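Side-chain contacts in Lmo2445 protein (Listeria monocytogenes EGD-e, PDB 5HZL), which is of unknown function but binds calcium and, as a secreted internalin-like leucine-rich-repeat protein, may recognise partner molecules outside the bacterium: residues P139-M144 against I150-A155; P170-L175 against E187-S192; I212-N217 against G269-E274. All blocks are in the same frame, centred on the assembly; numbering follows the deposited sequence.

Contact 1 of 3, residues P139-M144 against I150-A155. With CA (calcium ion), chain E.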
loop_
_atom_site.group_PDB
_atom_site.type_symbol
_atom_site.label_atom_id
_atom_site.label_comp_id
_atom_site.label_asym_id
_atom_site.label_seq_id
_atom_site.Cartn_x
_atom_site.Cartn_y
_atom_site.Cartn_z
ATOM N N PRO A 139 -2.366 3.373 -4.297
ATOM C CA PRO A 139 -2.452 3.011 -5.705
ATOM C C PRO A 139 -3.877 2.651 -6.148
ATOM O O PRO A 139 -4.632 2.065 -5.379
ATOM C CB PRO A 139 -1.528 1.792 -5.803
ATOM C CG PRO A 139 -1.592 1.152 -4.468
ATOM C CD PRO A 139 -1.772 2.279 -3.492
ATOM N N LYS A 140 -4.218 3.007 -7.389
ATOM C CA LYS A 140 -5.528 2.725 -7.999
ATOM C C LYS A 140 -5.521 1.500 -8.928
ATOM O O LYS A 140 -6.578 1.015 -9.322
ATOM C CB LYS A 140 -6.028 3.952 -8.773
ATOM C CG LYS A 140 -6.358 5.159 -7.903
ATOM C CD LYS A 140 -6.702 6.409 -8.732
ATOM C CE LYS A 140 -7.971 6.325 -9.590
ATOM N NZ LYS A 140 -9.203 6.135 -8.763
ATOM N N PHE A 141 -4.335 1.018 -9.281
ATOM C CA PHE A 141 -4.166 -0.150 -10.160
ATOM C C PHE A 141 -4.754 0.030 -11.571
ATOM O O PHE A 141 -5.388 -0.887 -12.108
ATOM C CB PHE A 141 -4.702 -1.423 -9.488
ATOM C CG PHE A 141 -4.136 -1.653 -8.127
ATOM C CD1 PHE A 141 -2.880 -2.234 -7.972
ATOM C CD2 PHE A 141 -4.842 -1.277 -6.996
ATOM C CE1 PHE A 141 -2.340 -2.439 -6.714
ATOM C CE2 PHE A 141 -4.313 -1.479 -5.732
ATOM C CZ PHE A 141 -3.058 -2.063 -5.590
ATOM N N VAL A 142 -4.565 1.210 -12.167
ATOM C CA VAL A 142 -5.054 1.453 -13.530
ATOM C C VAL A 142 -4.085 0.695 -14.439
ATOM O O VAL A 142 -2.864 0.827 -14.307
ATOM C CB VAL A 142 -5.179 2.956 -13.915
ATOM C CG1 VAL A 142 -5.598 3.109 -15.376
ATOM C CG2 VAL A 142 -6.180 3.669 -13.007
ATOM N N GLY A 143 -4.658 -0.100 -15.341
ATOM C CA GLY A 143 -3.910 -0.962 -16.256
ATOM C C GLY A 143 -3.893 -2.420 -15.781
ATOM O O GLY A 143 -3.499 -3.305 -16.539
HETATM N N MSE A 144 -4.344 -2.667 -14.541
HETATM C CA MSE A 144 -4.375 -4.002 -13.924
HETATM C C MSE A 144 -5.799 -4.425 -13.620
HETATM O O MSE A 144 -6.088 -4.999 -12.572
HETATM C CB MSE A 144 -3.520 -3.875 -12.659
HETATM C CG MSE A 144 -2.050 -3.704 -13.034
HETATM SE SE MSE A 144 -0.947 -3.138 -11.510
HETATM C CE MSE A 144 -0.866 -1.200 -11.832
ATOM N N ILE A 150 -5.325 -8.741 -4.040
ATOM C CA ILE A 150 -4.434 -7.669 -3.628
ATOM C C ILE A 150 -4.162 -7.754 -2.138
ATOM O O ILE A 150 -5.087 -7.809 -1.327
ATOM C CB ILE A 150 -5.100 -6.305 -3.881
ATOM C CG1 ILE A 150 -5.272 -6.084 -5.392
ATOM C CG2 ILE A 150 -4.290 -5.168 -3.256
ATOM C CD1 ILE A 150 -6.046 -4.830 -5.741
ATOM N N ASN A 151 -2.888 -7.745 -1.778
ATOM C CA ASN A 151 -2.506 -7.772 -0.384
ATOM C C ASN A 151 -1.673 -6.527 -0.097
ATOM O O ASN A 151 -0.610 -6.353 -0.697
ATOM C CB ASN A 151 -1.741 -9.051 -0.085
ATOM C CG ASN A 151 -1.341 -9.189 1.371
ATOM O OD1 ASN A 151 -1.630 -8.356 2.216
ATOM N ND2 ASN A 151 -0.658 -10.256 1.657
HETATM N N MSE A 152 -2.186 -5.668 0.795
HETATM C CA MSE A 152 -1.499 -4.439 1.218
HETATM C C MSE A 152 -1.562 -4.347 2.729
HETATM O O MSE A 152 -1.742 -3.276 3.317
HETATM C CB MSE A 152 -2.046 -3.217 0.484
HETATM C CG MSE A 152 -1.343 -3.053 -0.858
HETATM SE SE MSE A 152 -1.915 -1.406 -1.787
HETATM C CE MSE A 152 -3.860 -1.714 -1.832
ATOM N N GLU A 153 -1.377 -5.492 3.374
ATOM C CA GLU A 153 -1.382 -5.548 4.823
ATOM C C GLU A 153 -0.172 -4.845 5.375
ATOM O O GLU A 153 0.933 -5.065 4.903
ATOM C CB GLU A 153 -1.322 -7.001 5.310
ATOM C CG GLU A 153 -1.324 -7.177 6.834
ATOM C CD GLU A 153 -1.313 -8.627 7.268
ATOM O OE1 GLU A 153 -0.978 -9.485 6.458
ATOM O OE2 GLU A 153 -1.624 -8.939 8.424
ATOM N N ASN A 154 -0.388 -3.992 6.368
ATOM C CA ASN A 154 0.694 -3.303 7.050
ATOM C C ASN A 154 1.677 -2.612 6.084
ATOM O O ASN A 154 2.880 -2.698 6.248
ATOM C CB ASN A 154 1.390 -4.364 7.918
ATOM C CG ASN A 154 2.410 -3.792 8.876
ATOM O OD1 ASN A 154 2.394 -2.600 9.202
ATOM N ND2 ASN A 154 3.311 -4.664 9.352
ATOM N N ALA A 155 1.142 -1.918 5.087
ATOM C CA ALA A 155 1.937 -1.241 4.055
ATOM C C ALA A 155 2.015 0.289 4.170
ATOM O O ALA A 155 2.345 0.960 3.188
ATOM C CB ALA A 155 1.364 -1.617 2.683
HETATM CA CA CA E . -1.577 -11.651 8.095
#

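Contact 2 of 3, residues P170-L175 against E187-S192. With CA (calcium ion), chain D; CA (calcium ion), chain F.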
loop_
_atom_site.group_PDB
_atom_site.type_symbol
_atom_site.label_atom_id
_atom_site.label_comp_id
_atom_site.label_asym_id
_atom_site.label_seq_id
_atom_site.Cartn_x
_atom_site.Cartn_y
_atom_site.Cartn_z
ATOM N N PRO A 170 -13.377 -6.153 -12.104
ATOM C CA PRO A 170 -14.497 -7.108 -11.994
ATOM C C PRO A 170 -14.238 -8.507 -11.434
ATOM O O PRO A 170 -15.201 -9.190 -11.081
ATOM C CB PRO A 170 -15.037 -7.194 -13.434
ATOM C CG PRO A 170 -13.909 -6.795 -14.301
ATOM C CD PRO A 170 -13.113 -5.800 -13.517
ATOM N N ASN A 171 -12.982 -8.936 -11.347
ATOM C CA ASN A 171 -12.682 -10.278 -10.821
ATOM C C ASN A 171 -12.030 -10.292 -9.458
ATOM O O ASN A 171 -11.781 -11.368 -8.917
ATOM C CB ASN A 171 -11.858 -11.059 -11.846
ATOM C CG ASN A 171 -12.633 -11.307 -13.123
ATOM O OD1 ASN A 171 -13.841 -11.548 -13.091
ATOM N ND2 ASN A 171 -11.949 -11.260 -14.248
ATOM N N LEU A 172 -11.786 -9.102 -8.904
ATOM C CA LEU A 172 -11.170 -8.951 -7.593
ATOM C C LEU A 172 -11.996 -9.748 -6.598
ATOM O O LEU A 172 -13.211 -9.544 -6.494
ATOM C CB LEU A 172 -11.115 -7.471 -7.200
ATOM C CG LEU A 172 -10.426 -7.091 -5.885
ATOM C CD1 LEU A 172 -8.982 -7.559 -5.856
ATOM C CD2 LEU A 172 -10.499 -5.588 -5.689
ATOM N N ASP A 173 -11.334 -10.672 -5.903
ATOM C CA ASP A 173 -11.996 -11.545 -4.939
ATOM C C ASP A 173 -11.363 -11.522 -3.548
ATOM O O ASP A 173 -11.947 -12.065 -2.604
ATOM C CB ASP A 173 -11.960 -12.984 -5.464
ATOM C CG ASP A 173 -12.917 -13.904 -4.728
ATOM O OD1 ASP A 173 -14.134 -13.583 -4.660
ATOM O OD2 ASP A 173 -12.462 -14.963 -4.257
ATOM N N SER A 174 -10.176 -10.931 -3.421
ATOM C CA SER A 174 -9.498 -10.849 -2.126
ATOM C C SER A 174 -8.775 -9.508 -1.998
ATOM O O SER A 174 -7.967 -9.158 -2.850
ATOM C CB SER A 174 -8.526 -12.011 -1.951
ATOM O OG SER A 174 -7.943 -11.991 -0.657
ATOM N N LEU A 175 -9.073 -8.771 -0.930
ATOM C CA LEU A 175 -8.474 -7.458 -0.686
ATOM C C LEU A 175 -8.086 -7.364 0.787
ATOM O O LEU A 175 -8.946 -7.182 1.639
ATOM C CB LEU A 175 -9.475 -6.355 -1.067
ATOM C CG LEU A 175 -9.073 -4.897 -0.864
ATOM C CD1 LEU A 175 -7.860 -4.572 -1.714
ATOM C CD2 LEU A 175 -10.233 -3.979 -1.205
ATOM N N GLU A 187 -15.891 2.011 1.062
ATOM C CA GLU A 187 -17.219 1.406 1.181
ATOM C C GLU A 187 -17.753 0.594 0.018
ATOM O O GLU A 187 -18.173 -0.541 0.215
ATOM C CB GLU A 187 -18.273 2.452 1.548
ATOM C CG GLU A 187 -18.111 3.009 2.944
ATOM C CD GLU A 187 -19.285 3.861 3.367
ATOM O OE1 GLU A 187 -19.521 3.936 4.589
ATOM O OE2 GLU A 187 -19.988 4.433 2.490
ATOM N N ASP A 188 -17.755 1.175 -1.177
ATOM C CA ASP A 188 -18.304 0.484 -2.345
ATOM C C ASP A 188 -17.843 -0.958 -2.512
ATOM O O ASP A 188 -18.678 -1.864 -2.598
ATOM C CB ASP A 188 -18.022 1.244 -3.650
ATOM C CG ASP A 188 -18.748 2.579 -3.745
ATOM O OD1 ASP A 188 -19.226 3.116 -2.728
ATOM O OD2 ASP A 188 -18.831 3.094 -4.877
ATOM N N ILE A 189 -16.526 -1.161 -2.528
ATOM C CA ILE A 189 -15.958 -2.493 -2.727
ATOM C C ILE A 189 -16.350 -3.482 -1.619
ATOM O O ILE A 189 -16.650 -4.640 -1.928
ATOM C CB ILE A 189 -14.424 -2.444 -2.966
ATOM C CG1 ILE A 189 -13.905 -3.756 -3.568
ATOM C CG2 ILE A 189 -13.669 -2.049 -1.706
ATOM C CD1 ILE A 189 -14.494 -4.088 -4.928
ATOM N N PHE A 190 -16.371 -3.051 -0.352
ATOM C CA PHE A 190 -16.778 -3.969 0.718
ATOM C C PHE A 190 -18.270 -4.296 0.688
ATOM O O PHE A 190 -18.661 -5.406 1.042
ATOM C CB PHE A 190 -16.395 -3.484 2.118
ATOM C CG PHE A 190 -14.918 -3.388 2.358
ATOM C CD1 PHE A 190 -14.068 -4.444 2.035
ATOM C CD2 PHE A 190 -14.386 -2.298 3.005
ATOM C CE1 PHE A 190 -12.707 -4.367 2.274
ATOM C CE2 PHE A 190 -13.023 -2.223 3.258
ATOM C CZ PHE A 190 -12.179 -3.259 2.892
ATOM N N LEU A 191 -19.090 -3.338 0.262
ATOM C CA LEU A 191 -20.546 -3.526 0.186
ATOM C C LEU A 191 -21.042 -4.187 -1.098
ATOM O O LEU A 191 -22.192 -4.618 -1.148
ATOM C CB LEU A 191 -21.270 -2.189 0.364
ATOM C CG LEU A 191 -21.034 -1.453 1.685
ATOM C CD1 LEU A 191 -21.786 -0.131 1.652
ATOM C CD2 LEU A 191 -21.453 -2.292 2.886
ATOM N N SER A 192 -20.201 -4.262 -2.124
ATOM C CA SER A 192 -20.596 -4.878 -3.398
ATOM C C SER A 192 -20.745 -6.393 -3.316
ATOM O O SER A 192 -21.374 -6.988 -4.175
ATOM C CB SER A 192 -19.553 -4.578 -4.472
ATOM O OG SER A 192 -18.303 -5.154 -4.118
HETATM CA CA CA D . -21.385 6.542 2.874
HETATM CA CA CA F . -16.435 -13.313 -5.834
#

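Contact 3 of 3, residues I212-N217 against G269-E274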
loop_
_atom_site.group_PDB
_atom_site.type_symbol
_atom_site.label_atom_id
_atom_site.label_comp_id
_atom_site.label_asym_id
_atom_site.label_seq_id
_atom_site.Cartn_x
_atom_site.Cartn_y
_atom_site.Cartn_z
ATOM N N ILE A 212 -4.973 25.149 20.264
ATOM C CA ILE A 212 -6.291 25.698 20.609
ATOM C C ILE A 212 -6.162 26.489 21.914
ATOM O O ILE A 212 -5.192 26.302 22.648
ATOM C CB ILE A 212 -7.376 24.604 20.779
ATOM C CG1 ILE A 212 -7.071 23.677 21.973
ATOM C CG2 ILE A 212 -7.534 23.810 19.488
ATOM C CD1 ILE A 212 -8.167 22.676 22.272
ATOM N N LYS A 213 -7.124 27.363 22.213
ATOM C CA LYS A 213 -7.049 28.137 23.458
ATOM C C LYS A 213 -7.754 27.403 24.608
ATOM O O LYS A 213 -8.705 26.657 24.379
ATOM C CB LYS A 213 -7.573 29.570 23.279
ATOM C CG LYS A 213 -7.286 30.438 24.504
ATOM C CD LYS A 213 -7.515 31.926 24.310
ATOM C CE LYS A 213 -7.061 32.651 25.568
ATOM N NZ LYS A 213 -7.218 34.126 25.464
ATOM N N GLN A 214 -7.262 27.618 25.833
ATOM C CA GLN A 214 -7.802 27.000 27.061
ATOM C C GLN A 214 -9.280 27.375 27.191
ATOM O O GLN A 214 -9.597 28.531 27.444
ATOM C CB GLN A 214 -6.941 27.439 28.274
ATOM C CG GLN A 214 -7.184 26.752 29.630
ATOM C CD GLN A 214 -8.268 27.348 30.514
ATOM O OE1 GLN A 214 -8.358 28.566 30.688
ATOM N NE2 GLN A 214 -9.046 26.480 31.146
ATOM N N GLY A 215 -10.167 26.400 26.974
ATOM C CA GLY A 215 -11.616 26.616 27.032
ATOM C C GLY A 215 -12.360 26.112 25.800
ATOM O O GLY A 215 -13.493 25.645 25.908
ATOM N N GLU A 216 -11.735 26.214 24.625
ATOM C CA GLU A 216 -12.338 25.736 23.368
ATOM C C GLU A 216 -12.316 24.211 23.334
ATOM O O GLU A 216 -11.576 23.581 24.094
ATOM C CB GLU A 216 -11.521 26.196 22.138
ATOM C CG GLU A 216 -11.341 27.698 21.904
ATOM C CD GLU A 216 -10.433 28.012 20.701
ATOM O OE1 GLU A 216 -9.952 27.077 20.018
ATOM O OE2 GLU A 216 -10.186 29.212 20.429
ATOM N N ASN A 217 -13.125 23.609 22.468
ATOM C CA ASN A 217 -13.063 22.158 22.330
ATOM C C ASN A 217 -12.939 21.697 20.859
ATOM O O ASN A 217 -13.712 22.050 19.983
ATOM C CB ASN A 217 -14.004 21.358 23.266
ATOM C CG ASN A 217 -15.451 21.685 23.112
ATOM O OD1 ASN A 217 -15.872 22.220 22.103
ATOM N ND2 ASN A 217 -16.239 21.321 24.115
ATOM N N GLY A 269 -12.544 21.411 29.372
ATOM C CA GLY A 269 -12.140 21.297 30.769
ATOM C C GLY A 269 -10.661 21.049 31.000
ATOM O O GLY A 269 -10.207 21.086 32.143
ATOM N N LEU A 270 -9.901 20.800 29.939
ATOM C CA LEU A 270 -8.474 20.531 30.066
ATOM C C LEU A 270 -7.666 21.798 30.300
ATOM O O LEU A 270 -7.987 22.853 29.762
ATOM C CB LEU A 270 -7.969 19.819 28.815
ATOM C CG LEU A 270 -8.658 18.485 28.523
ATOM C CD1 LEU A 270 -8.182 17.929 27.190
ATOM C CD2 LEU A 270 -8.419 17.492 29.655
ATOM N N GLN A 271 -6.609 21.668 31.101
ATOM C CA GLN A 271 -5.725 22.782 31.448
ATOM C C GLN A 271 -4.687 23.034 30.363
ATOM O O GLN A 271 -4.532 22.210 29.460
ATOM C CB GLN A 271 -5.007 22.467 32.769
ATOM C CG GLN A 271 -5.939 22.261 33.956
ATOM C CD GLN A 271 -6.780 23.492 34.295
ATOM O OE1 GLN A 271 -6.436 24.627 33.939
ATOM N NE2 GLN A 271 -7.880 23.269 35.004
ATOM N N PRO A 272 -3.963 24.173 30.438
ATOM C CA PRO A 272 -2.935 24.432 29.419
ATOM C C PRO A 272 -1.784 23.427 29.437
ATOM O O PRO A 272 -1.595 22.707 30.414
ATOM C CB PRO A 272 -2.412 25.828 29.782
ATOM C CG PRO A 272 -3.481 26.452 30.596
ATOM C CD PRO A 272 -4.116 25.324 31.349
ATOM N N GLY A 273 -1.027 23.403 28.349
ATOM C CA GLY A 273 0.108 22.502 28.198
ATOM C C GLY A 273 -0.120 21.542 27.051
ATOM O O GLY A 273 -1.053 21.704 26.252
ATOM N N GLU A 274 0.745 20.537 26.988
ATOM C CA GLU A 274 0.707 19.515 25.949
ATOM C C GLU A 274 -0.293 18.413 26.284
ATOM O O GLU A 274 -0.372 17.966 27.423
ATOM C CB GLU A 274 2.104 18.917 25.769
ATOM C CG GLU A 274 3.176 19.943 25.406
ATOM C CD GLU A 274 2.936 20.629 24.065
ATOM O OE1 GLU A 274 2.306 20.023 23.169
ATOM O OE2 GLU A 274 3.407 21.773 23.897
#

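Contact 1 of 3, residues P139-M144 against I150-A155
The F141 ring receives I150 CD1 on one face, while P139 CB, from its own segment, lies over the opposite face and M152 CE sits at the edge in the ring plane. The I150 methyl makes a CH-pi contact: CD1 is 4.0 Å from the centroid of the F141 ring and 20° off its normal, though displaced toward the rim atoms CD2 and CE2. M152, a selenomethionine, takes a different position. M152 SE lies 5.4 Å from the F141 centroid, 80° off the normal, which makes this an edge-on Met-aromatic contact. A bend at chi3 (-56°) brings M152 CE back to the ring, 3.9 Å from F141 CZ. The same selenium passes alongside the proline, with P139 CG and M152 SE 3.7 Å apart. The W166 ring meets the F141 ring, and W166 NE1 donates to P139 O. All four touching side chains are buried. Just beyond them, in the type II turn M152-A155, N151 OD1 accepts from E153 N (3.1 Å) in an Asx turn, and the E153 carboxylate holds a calcium ion through both OE1 and OE2. Apolar side chains running inward from strand 149-151 and the turn that follows it, to meet the preceding loop, form the interior of a leucine-rich-repeat solenoid, here of the internalin kind.

Contact 2 of 3, residues P170-L175 against E187-S192
In the leucine-rich-repeat solenoid, the connection between the neighbouring parallel strands 174-176 and 197-199 contains the short helix 187-191, and I189 and F190 of that helix pack against L172 and L175. L175 is the residue shared by both helical partners. L175 CD2 lies 4.0 Å from I189 CG2 and 4.3 Å from F190 CE1, the latter an oblique approach to the ring. With CG anti to the backbone N (chi1 179°), the CD2 branch of the leucine reaches the helix, crossing the I189 side chain at a slant, while CD1 turns to I150. The other branch of the isoleucine serves L172: I189 CD1 is 4.3 Å from L172 CD2. Thus CG2 and CD1 of one residue contact two inward-pointing leucines of the strand and the loop before it. The sixth strand of the seven-stranded parallel sheet is thereby joined to the helix by apolar contacts, with no hydrogen bond crossing between the segments. Farther along the helical segment, S192 OG donates to I189 O at 2.8 Å, from above the carbonyl plane. Calcium ions flank the apolar patch: E187 OE2 binds one at 2.6 Å together with E163, whereas D173 OD1 binds another, also at 2.6 Å, whose second ligand is the backbone O of Q194.

Contact 3 of 3, residues I212-N217 against G269-E274
Q214 carries the 212-217 side of this contact, meeting L270, Q271 and P272 in turn. Both segments belong to the C-terminal domain, a beta domain that is probably E-set-like, and lie at one end of its mixed sheet. There the loop leaving strand 203-212 approaches the loop entering strand 273-281, with strand 290-298 between those two strands in the sheet. The backbones come closest at Q214 and P272, whose CA atoms are 6.0 Å apart. A chi1 of -171° carries Q214 CG out beside the carbonyl carbon, presenting that methylene to the proline, after which a bend at chi2 (-87°) swings the amide toward L270 and Q271. The turn holding the glutamine is closed by E216 N donating to K213 O at 3.1 Å. Along the second segment, G269 is only grazed. L270 contributes its backbone: L270 O lies 4.0 Å from Q214 CG and the same distance from Q214 NE2, too long for the amide to count as a hydrogen-bond donor. The L270 side chain packs on I298, which Q214 also touches, and so both loops rest on the same residue of the intervening strand. Q271 starts out away from the first segment, but its chain folds back to bring Q271 OE1 within 4.2 Å of Q214 NE2, again a proximity and not a bond. Its backbone O accepts from H275 NE2. P272 supplies the apolar part of the contact: P272 CG and CD both lie 3.8 Å from Q214 CG. G273, at backbone angles that call for glycine, hydrogen-bonds through its backbone to I298, and the segment finishes with E274 OE1 hydrogen-bonded to T297 OG1.

Contacts 1 and 2 are continuous, their centres 13 Å apart, because strands 149-151 and 174-176 are neighbours in the parallel sheet. A probable hydrogen bond joins I150 N to S174 O (2.9 Å), and I150 packs on both leucines of contact 2: I150 CB is 3.9 Å from L175 CD1, and I150 CD1 is 4.0 Å from L172 CD1. The I150 side chain is about 10 Å from those of D173 and Q194, so one calcium site of contact 2 is a near neighbour of contact 1. Contact 3, in the C-terminal domain, touches neither: nearest atoms are about 27 Å away from contact 1 and about 24 Å from contact 2. It also lies away from the calcium sites.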